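Local coordinates for protein rubisco operon transcriptional regulator (Synechocystis sp., PDB 5Y2W) that probably represses transcription of carbon-metabolism genes as a LysR-type regulator, its regulatory domain binding the metabolite 2-phosphoglycolate, at residues A[62-68]-A[185-191]; A[85-90]-A[170-176]. All coordinates share one frame; numbering follows the deposited sequence.

How the contacts relate
Both contacts are antiparallel strand pairs in the LysR substrate-binding domain, a two-lobed fold of the periplasmic binding protein type. Contact 1 joins two inner strands of the five-stranded mixed sheet. Contact 2 joins the central strand 81-89 of the three-stranded antiparallel sheet to its outer strand 173-176. Their centres lie about 26 Å apart, on opposite sides of the chain's centre, and their nearest atoms are about 8 Å apart. In chain order the segments run 62-68, 85-90, 170-176, 185-191, so contact 1 encloses contact 2. The chain thus leaves one sheet, builds the other and returns. 2-Phosphoglycolate is gripped directly at contact 1, while V85 of contact 2 has its side chain about 11 Å from it.

Contact 1: residues A[62-68]-A[185-191]; sequences LYIVSEP and RRWYVAN. With PGA (2-phosphoglycolic acid), chain B.
L62 to V65 pair with strand 186-191 as antiparallel neighbours inside the mixed sheet of a LysR regulatory domain, whose fold resembles periplasmic binding proteins. L62 lays CD2 against the A190 carbonyl and beside N191 CB, while CD1 meets V189 CG2 at 4.1 Å. Y63 and A190 form a hydrogen-bonded pair. Y63 turns the edge of its ring to A190 O, and its hydroxyl bonds to the backbone of D60. I64 faces V189 in a non-hydrogen-bonded pair. Both point to one face of the sheet, where V189 packs on helix 199-211 and I64 on F79. V65 and Y188 close the next pair, with Y188 N to V65 O at 2.6 Å.

Just past the strand, S66 belongs to the ligand pocket. S66 CB sits over one face of the R185 guanidinium, 3.1 Å above its plane. The R185 side chain is extended, with CG anti to its backbone N (chi1 178°), which carries the guanidinium across S66 to the 2-phosphoglycolate carboxylate. S66 OG bonds to N82 and makes a weak bond to R186 O. S66 O lies at the edge of the Y188 ring, and one water ties it to R186 N. A second water links E67 OE1 to R185 NH1. P68 CD comes near Y188 CE2. The ligand's O2 is held twice by R185, from NE at 2.9 Å and from NH2 at 2.5 Å.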
# COMPACT_ATOMS: atom_id res chain seq x y z
N LEU A 62 8.68 12.99 12.40
CA LEU A 62 9.14 13.32 11.07
C LEU A 62 8.19 12.87 9.97
O LEU A 62 7.43 11.90 10.10
CB LEU A 62 10.51 12.73 10.85
CG LEU A 62 11.69 13.28 11.67
CD1 LEU A 62 12.90 12.38 11.43
CD2 LEU A 62 12.02 14.76 11.36
N TYR A 63 8.27 13.59 8.86
CA TYR A 63 7.42 13.38 7.73
C TYR A 63 8.33 13.28 6.51
O TYR A 63 9.28 14.05 6.33
CB TYR A 63 6.46 14.55 7.59
CG TYR A 63 5.61 14.80 8.83
CD1 TYR A 63 6.06 15.65 9.87
CD2 TYR A 63 4.36 14.20 8.98
CE1 TYR A 63 5.29 15.85 11.01
CE2 TYR A 63 3.58 14.42 10.10
CZ TYR A 63 4.07 15.23 11.12
OH TYR A 63 3.30 15.47 12.21
N ILE A 64 8.02 12.32 5.66
CA ILE A 64 8.62 12.24 4.34
C ILE A 64 7.60 12.55 3.25
O ILE A 64 6.52 11.90 3.09
CB ILE A 64 9.28 10.90 4.17
CG1 ILE A 64 10.31 10.78 5.30
CG2 ILE A 64 9.86 10.74 2.76
CD1 ILE A 64 11.47 9.85 5.04
N VAL A 65 7.94 13.60 2.51
CA VAL A 65 7.08 14.18 1.51
C VAL A 65 7.93 14.53 0.28
O VAL A 65 9.15 14.66 0.40
CB VAL A 65 6.40 15.42 2.04
CG1 VAL A 65 5.61 15.05 3.27
CG2 VAL A 65 7.43 16.52 2.32
N SER A 66 7.29 14.59 -0.89
CA SER A 66 7.88 15.18 -2.10
C SER A 66 7.51 16.66 -2.37
O SER A 66 8.26 17.40 -2.96
CB SER A 66 7.45 14.36 -3.32
OG SER A 66 7.99 13.08 -3.21
N GLU A 67 6.28 17.00 -2.04
CA GLU A 67 5.75 18.34 -2.21
C GLU A 67 5.32 18.82 -0.80
O GLU A 67 4.39 18.30 -0.22
CB GLU A 67 4.56 18.37 -3.19
CG GLU A 67 4.15 19.79 -3.52
CD GLU A 67 2.87 19.95 -4.31
OE1 GLU A 67 2.13 18.97 -4.58
OE2 GLU A 67 2.61 21.11 -4.68
N PRO A 68 6.04 19.78 -0.24
CA PRO A 68 5.72 20.44 1.04
C PRO A 68 4.29 20.97 1.05
O PRO A 68 3.90 21.66 0.10
CB PRO A 68 6.68 21.65 1.05
CG PRO A 68 7.83 21.20 0.24
CD PRO A 68 7.28 20.29 -0.84
N ARG A 185 11.43 15.31 -8.99
CA ARG A 185 10.74 15.46 -7.72
C ARG A 185 11.67 14.83 -6.71
O ARG A 185 12.54 14.04 -7.05
CB ARG A 185 9.41 14.76 -7.88
CG ARG A 185 8.46 14.67 -6.74
CD ARG A 185 7.27 13.83 -7.24
NE ARG A 185 6.19 13.60 -6.26
CZ ARG A 185 5.25 14.50 -5.95
NH1 ARG A 185 5.23 15.65 -6.58
NH2 ARG A 185 4.29 14.22 -5.07
N ARG A 186 11.52 15.16 -5.45
CA ARG A 186 12.54 14.73 -4.51
C ARG A 186 11.79 14.28 -3.31
O ARG A 186 10.68 14.73 -3.13
CB ARG A 186 13.44 15.93 -4.17
CG ARG A 186 14.12 16.53 -5.43
CD ARG A 186 15.09 17.63 -5.15
NE ARG A 186 16.40 17.14 -4.70
CZ ARG A 186 17.36 17.90 -4.12
NH1 ARG A 186 17.19 19.20 -3.87
NH2 ARG A 186 18.51 17.33 -3.76
N TRP A 187 12.36 13.34 -2.55
CA TRP A 187 11.89 13.08 -1.20
C TRP A 187 12.58 14.02 -0.19
O TRP A 187 13.79 14.16 -0.17
CB TRP A 187 12.20 11.63 -0.82
CG TRP A 187 11.28 10.59 -1.38
CD1 TRP A 187 10.02 10.75 -1.87
CD2 TRP A 187 11.56 9.21 -1.45
NE1 TRP A 187 9.50 9.54 -2.25
CE2 TRP A 187 10.42 8.58 -2.00
CE3 TRP A 187 12.65 8.42 -1.04
CZ2 TRP A 187 10.36 7.22 -2.21
CZ3 TRP A 187 12.59 7.08 -1.28
CH2 TRP A 187 11.42 6.48 -1.83
N TYR A 188 11.77 14.61 0.68
CA TYR A 188 12.25 15.47 1.73
C TYR A 188 11.91 14.87 3.05
O TYR A 188 10.83 14.31 3.21
CB TYR A 188 11.56 16.81 1.67
CG TYR A 188 11.83 17.65 0.44
CD1 TYR A 188 13.01 18.39 0.31
CD2 TYR A 188 10.87 17.74 -0.58
CE1 TYR A 188 13.23 19.19 -0.80
CE2 TYR A 188 11.09 18.51 -1.69
CZ TYR A 188 12.26 19.24 -1.79
OH TYR A 188 12.41 20.00 -2.92
N VAL A 189 12.82 15.00 4.00
CA VAL A 189 12.49 14.72 5.40
C VAL A 189 12.29 16.06 6.14
O VAL A 189 13.11 16.98 6.09
CB VAL A 189 13.52 13.81 6.09
CG1 VAL A 189 14.91 14.37 5.94
CG2 VAL A 189 13.16 13.64 7.57
N ALA A 190 11.13 16.14 6.77
CA ALA A 190 10.56 17.36 7.24
C ALA A 190 10.11 17.19 8.69
O ALA A 190 9.88 16.07 9.13
CB ALA A 190 9.38 17.77 6.37
N ASN A 191 10.06 18.32 9.39
CA ASN A 191 9.43 18.44 10.70
C ASN A 191 8.79 19.82 10.82
O ASN A 191 9.12 20.74 10.05
CB ASN A 191 10.46 18.27 11.80
CG ASN A 191 11.53 19.35 11.76
OD1 ASN A 191 11.43 20.35 12.45
ND2 ASN A 191 12.55 19.14 10.98
P PGA B . 1.30 10.35 -3.05
O1P PGA B . 2.87 10.73 -2.98
O2P PGA B . 1.14 9.09 -2.25
O3P PGA B . 1.02 10.21 -4.55
O4P PGA B . 0.64 11.43 -2.28
C2 PGA B . 3.96 9.90 -3.32
C1 PGA B . 5.03 10.64 -4.11
O1 PGA B . 6.07 10.01 -4.48
O2 PGA B . 4.84 11.85 -4.36
O HOH W 1 9.63 17.27 -5.10
O HOH W 2 2.72 16.70 -6.06

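Contact 2: residues A[85-90]-A[170-176]; sequences VVIARR and RSELTIL
R90 and R170 stack guanidinium on guanidinium, with centres 3.9 Å apart and planes at 15°. R90 NH2 lies over the centre of the R170 group, although the two side chains cross at about a right angle. Two like charges meet here, and E172 probably offsets them. R170 NH1 forms a salt bridge to E172 OE2 at 2.9 Å, meeting the syn side but 33° out of the carboxylate plane. R90 NH2 stays 4.2 Å from E172 OE2, too far for a salt bridge. R170 is poorly ordered, so its place in the stack is less certain than that of R90 or E172.

R90 CG sits between its backbone N and carbonyl carbon (chi1 67°), which sends the chain across E172. There R90 CD comes 3.1 Å from E172 OE2. R89 and E172 run alongside each other in the same direction, but the guanidinium of R89 pairs with D91.

Apolar groups meet along the strands. A88 CB packs on L176 CD1 at 3.7 Å, and V86 CG1 rests on L176 CB, the two side chains crossing at a slant. I87 CG2 touches L173 CB on the face covered by helix 143-151. V85 CG2 meets I175 CG1 at 3.9 Å.

The backbones are tied by two bonds between A88 and T174, and by R90 N to E172 O. L176 N also bonds to V86 O. A water joins V86 N to L176 O. This is antiparallel edge-strand pairing: strand 173-176 is an outer strand, within this chain, of the three-stranded sheet whose centre is strand 81-89, in the second lobe of the LysR substrate-binding fold.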
# COMPACT_ATOMS: atom_id res chain seq x y z
N VAL A 85 7.57 8.48 -13.35
CA VAL A 85 7.74 8.08 -14.73
C VAL A 85 6.45 7.48 -15.29
O VAL A 85 5.59 7.02 -14.53
CB VAL A 85 8.89 7.05 -14.88
CG1 VAL A 85 10.25 7.68 -14.60
CG2 VAL A 85 8.69 5.83 -13.98
N VAL A 86 6.38 7.45 -16.62
CA VAL A 86 5.31 6.79 -17.33
C VAL A 86 5.51 5.27 -17.42
O VAL A 86 6.50 4.79 -17.95
CB VAL A 86 5.09 7.40 -18.74
CG1 VAL A 86 3.95 6.70 -19.45
CG2 VAL A 86 4.75 8.89 -18.62
N ILE A 87 4.54 4.53 -16.91
CA ILE A 87 4.60 3.11 -16.90
C ILE A 87 3.50 2.55 -17.76
O ILE A 87 2.35 3.00 -17.71
CB ILE A 87 4.45 2.58 -15.48
CG1 ILE A 87 5.62 3.13 -14.62
CG2 ILE A 87 4.47 1.04 -15.49
CD1 ILE A 87 5.35 3.06 -13.15
N ALA A 88 3.87 1.55 -18.54
CA ALA A 88 2.91 0.83 -19.34
C ALA A 88 3.20 -0.66 -19.29
O ALA A 88 4.15 -1.12 -18.63
CB ALA A 88 2.95 1.32 -20.78
N ARG A 89 2.36 -1.43 -19.97
CA ARG A 89 2.70 -2.80 -20.13
C ARG A 89 3.59 -2.92 -21.32
O ARG A 89 3.53 -2.10 -22.23
CB ARG A 89 1.47 -3.65 -20.25
CG ARG A 89 1.80 -5.13 -20.06
CD ARG A 89 0.54 -5.91 -19.85
NE ARG A 89 -0.15 -6.06 -21.14
CZ ARG A 89 -1.31 -6.71 -21.27
NH1 ARG A 89 -1.87 -7.24 -20.20
NH2 ARG A 89 -1.92 -6.80 -22.46
N ARG A 90 4.43 -3.94 -21.31
CA ARG A 90 5.48 -4.12 -22.31
C ARG A 90 4.95 -4.40 -23.74
O ARG A 90 5.68 -4.28 -24.68
CB ARG A 90 6.43 -5.25 -21.85
CG ARG A 90 5.77 -6.63 -21.82
CD ARG A 90 6.56 -7.68 -21.04
NE ARG A 90 7.84 -8.01 -21.66
CZ ARG A 90 8.80 -8.75 -21.10
NH1 ARG A 90 9.92 -8.98 -21.77
NH2 ARG A 90 8.64 -9.27 -19.88
N ARG A 170 9.84 -11.74 -14.48
CA ARG A 170 8.82 -11.57 -15.50
C ARG A 170 7.99 -10.33 -15.20
O ARG A 170 6.78 -10.44 -14.97
CB ARG A 170 7.91 -12.82 -15.54
CG ARG A 170 6.77 -12.81 -16.57
CD ARG A 170 7.30 -12.93 -17.99
NE ARG A 170 6.56 -12.10 -18.92
CZ ARG A 170 6.87 -11.96 -20.21
NH1 ARG A 170 6.13 -11.17 -20.98
NH2 ARG A 170 7.90 -12.61 -20.75
N SER A 171 8.62 -9.16 -15.16
CA SER A 171 7.83 -7.96 -15.01
C SER A 171 7.28 -7.56 -16.38
O SER A 171 7.97 -7.44 -17.38
CB SER A 171 8.55 -6.79 -14.37
OG SER A 171 7.57 -5.80 -14.05
N GLU A 172 5.98 -7.38 -16.37
CA GLU A 172 5.20 -6.95 -17.51
C GLU A 172 5.30 -5.44 -17.74
O GLU A 172 4.90 -4.96 -18.79
CB GLU A 172 3.74 -7.33 -17.20
CG GLU A 172 3.47 -8.83 -17.30
CD GLU A 172 3.43 -9.26 -18.75
OE1 GLU A 172 2.33 -9.44 -19.21
OE2 GLU A 172 4.46 -9.33 -19.44
N LEU A 173 5.86 -4.73 -16.76
CA LEU A 173 5.83 -3.28 -16.72
C LEU A 173 7.05 -2.71 -17.38
O LEU A 173 8.08 -3.28 -17.34
CB LEU A 173 5.80 -2.79 -15.29
CG LEU A 173 4.68 -3.36 -14.49
CD1 LEU A 173 4.75 -2.65 -13.14
CD2 LEU A 173 3.35 -3.14 -15.21
N THR A 174 6.90 -1.53 -17.95
CA THR A 174 7.97 -0.92 -18.68
C THR A 174 7.80 0.58 -18.54
O THR A 174 6.66 1.07 -18.41
CB THR A 174 7.91 -1.37 -20.17
OG1 THR A 174 9.06 -0.92 -20.84
CG2 THR A 174 6.72 -0.75 -20.90
N ILE A 175 8.90 1.30 -18.59
CA ILE A 175 8.89 2.76 -18.60
C ILE A 175 8.84 3.25 -20.03
O ILE A 175 9.69 2.87 -20.85
CB ILE A 175 10.12 3.35 -17.89
CG1 ILE A 175 10.00 3.08 -16.40
CG2 ILE A 175 10.19 4.84 -18.09
CD1 ILE A 175 11.31 3.13 -15.65
N LEU A 176 7.82 4.05 -20.36
CA LEU A 176 7.78 4.72 -21.64
C LEU A 176 8.60 6.02 -21.59
O LEU A 176 8.42 6.89 -20.69
CB LEU A 176 6.35 5.02 -22.03
CG LEU A 176 5.40 3.81 -22.17
CD1 LEU A 176 4.05 4.32 -22.63
CD2 LEU A 176 5.95 2.78 -23.16
O HOH W 3 8.50 8.13 -18.41